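Local coordinates for protein molinate hydrolase (Gulosibacter molinativorax, PDB 4UB9) that probably hydrolyses the thiocarbamate herbicide molinate as a zinc-dependent member of the amidohydrolase family, at residues Phe208-Gly213 against Arg229-Arg234. Sequence-based numbering, arbitrary orientation.
Sequences FEVGMG and REYLER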
ATOM      1  N   PHE A 208      23.009   4.782  10.455  1.00 28.69           N
ATOM      2  CA  PHE A 208      22.398   4.488  11.762  1.00 31.03           C
ATOM      3  C   PHE A 208      22.802   3.128  12.349  1.00 32.14           C
ATOM      4  O   PHE A 208      23.067   3.007  13.546  1.00 36.15           O
ATOM      5  CB  PHE A 208      20.864   4.590  11.693  1.00 29.92           C
ATOM      6  CG  PHE A 208      20.380   5.999  11.665  1.00 30.54           C
ATOM      7  CD1 PHE A 208      20.222   6.718  12.838  1.00 31.93           C
ATOM      8  CD2 PHE A 208      20.156   6.635  10.462  1.00 29.82           C
ATOM      9  CE1 PHE A 208      19.789   8.033  12.807  1.00 32.25           C
ATOM     10  CE2 PHE A 208      19.735   7.940  10.422  1.00 30.44           C
ATOM     11  CZ  PHE A 208      19.541   8.646  11.590  1.00 30.21           C
ATOM     12  N   GLU A 209      22.784   2.098  11.509  1.00 33.17           N
ATOM     13  CA  GLU A 209      22.998   0.713  11.982  1.00 34.46           C
ATOM     14  C   GLU A 209      24.443   0.435  12.354  1.00 34.47           C
ATOM     15  O   GLU A 209      24.723  -0.275  13.316  1.00 33.17           O
ATOM     16  CB  GLU A 209      22.574  -0.288  10.930  1.00 35.10           C
ATOM     17  CG  GLU A 209      21.070  -0.381  10.690  1.00 37.54           C
ATOM     18  CD  GLU A 209      20.724  -1.359   9.576  1.00 36.78           C
ATOM     19  OE1 GLU A 209      21.632  -2.019   9.056  1.00 38.41           O
ATOM     20  OE2 GLU A 209      19.544  -1.473   9.197  1.00 39.21           O
ATOM     21  N   VAL A 210      25.347   1.010  11.563  1.00 39.67           N
ATOM     22  CA  VAL A 210      26.798   0.745  11.643  1.00 40.04           C
ATOM     23  C   VAL A 210      27.088  -0.725  11.921  1.00 39.46           C
ATOM     24  O   VAL A 210      27.796  -1.072  12.852  1.00 35.69           O
ATOM     25  CB  VAL A 210      27.537   1.646  12.652  1.00 46.32           C
ATOM     26  CG1 VAL A 210      27.538   3.069  12.134  1.00 50.52           C
ATOM     27  CG2 VAL A 210      26.867   1.632  13.998  1.00 51.43           C
ATOM     28  N   GLY A 211      26.549  -1.577  11.056  1.00 38.89           N
ATOM     29  CA  GLY A 211      26.778  -3.016  11.128  1.00 36.54           C
ATOM     30  C   GLY A 211      26.049  -3.723  12.257  1.00 36.07           C
ATOM     31  O   GLY A 211      26.222  -4.918  12.435  1.00 35.98           O
ATOM     32  N   MET A 212      25.263  -3.005  13.037  1.00 28.55           N
ATOM     33  CA  MET A 212      24.649  -3.611  14.254  1.00 29.96           C
ATOM     34  C   MET A 212      23.135  -3.735  14.130  1.00 27.37           C
ATOM     35  O   MET A 212      22.396  -3.693  15.115  1.00 29.38           O
ATOM     36  CB  MET A 212      25.031  -2.827  15.502  1.00 31.61           C
ATOM     37  CG  MET A 212      26.543  -2.619  15.658  1.00 32.50           C
ATOM     38  SD  MET A 212      27.503  -4.168  15.751  1.00 35.95           S
ATOM     39  CE  MET A 212      27.098  -4.711  17.396  1.00 35.41           C
ATOM     40  N   GLY A 213      22.711  -3.942  12.901  1.00 25.33           N
ATOM     41  CA  GLY A 213      21.304  -4.079  12.556  1.00 26.83           C
ATOM     42  C   GLY A 213      20.692  -5.472  12.699  1.00 27.34           C
ATOM     43  O   GLY A 213      21.200  -6.307  13.457  1.00 26.95           O
ATOM     44  N   ARG A 229      31.981  -6.200  20.534  1.00 38.66           N
ATOM     45  CA  ARG A 229      33.193  -5.670  21.122  1.00 37.57           C
ATOM     46  C   ARG A 229      33.793  -4.544  20.305  1.00 35.94           C
ATOM     47  O   ARG A 229      34.158  -3.496  20.822  1.00 43.08           O
ATOM     48  CB  ARG A 229      34.234  -6.752  21.290  1.00 39.68           C
ATOM     49  CG  ARG A 229      35.454  -6.201  21.973  1.00 41.93           C
ATOM     50  CD  ARG A 229      36.247  -7.350  22.546  1.00 45.76           C
ATOM     51  NE  ARG A 229      37.351  -6.855  23.338  1.00 49.30           N
ATOM     52  CZ  ARG A 229      38.248  -7.623  23.941  1.00 55.63           C
ATOM     53  NH1 ARG A 229      38.167  -8.952  23.870  1.00 57.40           N
ATOM     54  NH2 ARG A 229      39.229  -7.052  24.638  1.00 50.85           N
ATOM     55  N   GLU A 230      33.893  -4.773  19.021  1.00 33.29           N
ATOM     56  CA  GLU A 230      34.400  -3.755  18.108  1.00 38.07           C
ATOM     57  C   GLU A 230      33.551  -2.461  18.113  1.00 36.22           C
ATOM     58  O   GLU A 230      34.085  -1.332  18.072  1.00 40.33           O
ATOM     59  CB  GLU A 230      34.450  -4.352  16.702  1.00 37.50           C
ATOM     60  CG  GLU A 230      34.605  -3.338  15.579  1.00 41.84           C
ATOM     61  CD  GLU A 230      34.508  -3.966  14.192  1.00 46.02           C
ATOM     62  OE1 GLU A 230      33.614  -4.818  13.922  1.00 46.96           O
ATOM     63  OE2 GLU A 230      35.345  -3.590  13.348  1.00 51.46           O
ATOM     64  N   TYR A 231      32.234  -2.665  18.129  1.00 31.86           N
ATOM     65  CA  TYR A 231      31.291  -1.555  18.193  1.00 32.02           C
ATOM     66  C   TYR A 231      31.568  -0.706  19.431  1.00 33.22           C
ATOM     67  O   TYR A 231      31.743   0.477  19.340  1.00 34.84           O
ATOM     68  CB  TYR A 231      29.843  -2.053  18.224  1.00 31.76           C
ATOM     69  CG  TYR A 231      28.879  -0.909  18.396  1.00 34.87           C
ATOM     70  CD1 TYR A 231      28.582  -0.055  17.320  1.00 36.39           C
ATOM     71  CD2 TYR A 231      28.320  -0.623  19.631  1.00 33.92           C
ATOM     72  CE1 TYR A 231      27.713   0.993  17.478  1.00 40.62           C
ATOM     73  CE2 TYR A 231      27.444   0.423  19.803  1.00 34.11           C
ATOM     74  CZ  TYR A 231      27.158   1.238  18.731  1.00 41.10           C
ATOM     75  OH  TYR A 231      26.301   2.309  18.870  1.00 43.11           O
ATOM     76  N   LEU A 232      31.665  -1.363  20.580  1.00 35.30           N
ATOM     77  CA  LEU A 232      31.918  -0.682  21.827  1.00 35.87           C
ATOM     78  C   LEU A 232      33.243   0.068  21.781  1.00 41.70           C
ATOM     79  O   LEU A 232      33.371   1.134  22.355  1.00 43.73           O
ATOM     80  CB  LEU A 232      31.880  -1.645  23.011  1.00 34.51           C
ATOM     81  CG  LEU A 232      30.485  -2.229  23.262  1.00 34.68           C
ATOM     82  CD1 LEU A 232      30.537  -3.384  24.237  1.00 35.97           C
ATOM     83  CD2 LEU A 232      29.521  -1.192  23.798  1.00 37.96           C
ATOM     84  N   GLU A 233      34.231  -0.492  21.107  1.00 40.94           N
ATOM     85  CA  GLU A 233      35.532   0.166  20.978  1.00 43.41           C
ATOM     86  C   GLU A 233      35.504   1.375  20.067  1.00 46.78           C
ATOM     87  O   GLU A 233      36.479   2.092  19.980  1.00 43.53           O
ATOM     88  CB  GLU A 233      36.596  -0.813  20.534  1.00 47.93           C
ATOM     89  CG  GLU A 233      37.170  -1.507  21.767  1.00 53.26           C
ATOM     90  CD  GLU A 233      37.785  -2.861  21.477  1.00 56.45           C
ATOM     91  OE1 GLU A 233      38.124  -3.129  20.296  1.00 58.80           O
ATOM     92  OE2 GLU A 233      37.949  -3.647  22.440  1.00 56.05           O
ATOM     93  N   ARG A 234      34.382   1.652  19.416  1.00 42.89           N
ATOM     94  CA  ARG A 234      34.285   2.881  18.620  1.00 45.01           C
ATOM     95  C   ARG A 234      34.085   4.137  19.439  1.00 45.42           C
ATOM     96  O   ARG A 234      34.251   5.224  18.931  1.00 55.49           O
ATOM     97  CB  ARG A 234      33.138   2.840  17.626  1.00 47.20           C
ATOM     98  CG  ARG A 234      33.352   1.871  16.509  1.00 47.00           C
ATOM     99  CD  ARG A 234      32.001   1.531  15.910  1.00 55.01           C
ATOM    100  NE  ARG A 234      32.152   0.683  14.753  1.00 59.15           N
ATOM    101  CZ  ARG A 234      32.447   1.147  13.548  1.00 62.77           C
ATOM    102  NH1 ARG A 234      32.612   0.297  12.552  1.00 63.57           N
ATOM    103  NH2 ARG A 234      32.573   2.456  13.341  1.00 62.79           N
TER
HETATM  104  O   HOH W   1      30.470  -1.212  14.485  1.00 30.00           O
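Tyr-231 reaches across from its helix, and its ring meets Val-210 and Met-212. Val-210 comes in at the ring's edge, near its plane, with CG2 3.6 Å from CE1 of Tyr-231. Met-212 approaches obliquely instead: its CG lies 3.7 Å from CD1 of Tyr-231, and the chain then bends at chi2 (-59°) and chi3 (-74°), which brings SD and CE back beside CB of the tyrosine. Met-212 SD sits 5.2 Å from the Tyr-231 ring centroid, 46° off the ring normal, an oblique Met-aromatic contact. With an alanine in place of Met-212, the sulfur contact would go, and a gap would probably open beside the tyrosine ring and its CB.

The polar link runs through water 1, at the edge of the tyrosine ring and in its plane. Water 1 donates to Val-210 O over 3.1 Å; its bond from Arg-234 NE is weak, and its short length makes it doubtful.

Within 208-213, a type I' turn from Glu-209 to Met-212, closed by Met-212 N to Glu-209 O at 2.8 Å, turns the chain as it leaves helix 198-209 and presents both apolar side chains to the tyrosine. The tyrosine hydroxyl is fixed at Ala-171 O and Thr-173 N. Ile-175 touches both Met-212 and Tyr-231, so the turn that follows helix 198-209 packs against helix 221-232 beside strand 174-175, a parallel strand of the amidohydrolase barrel, away from the zinc site.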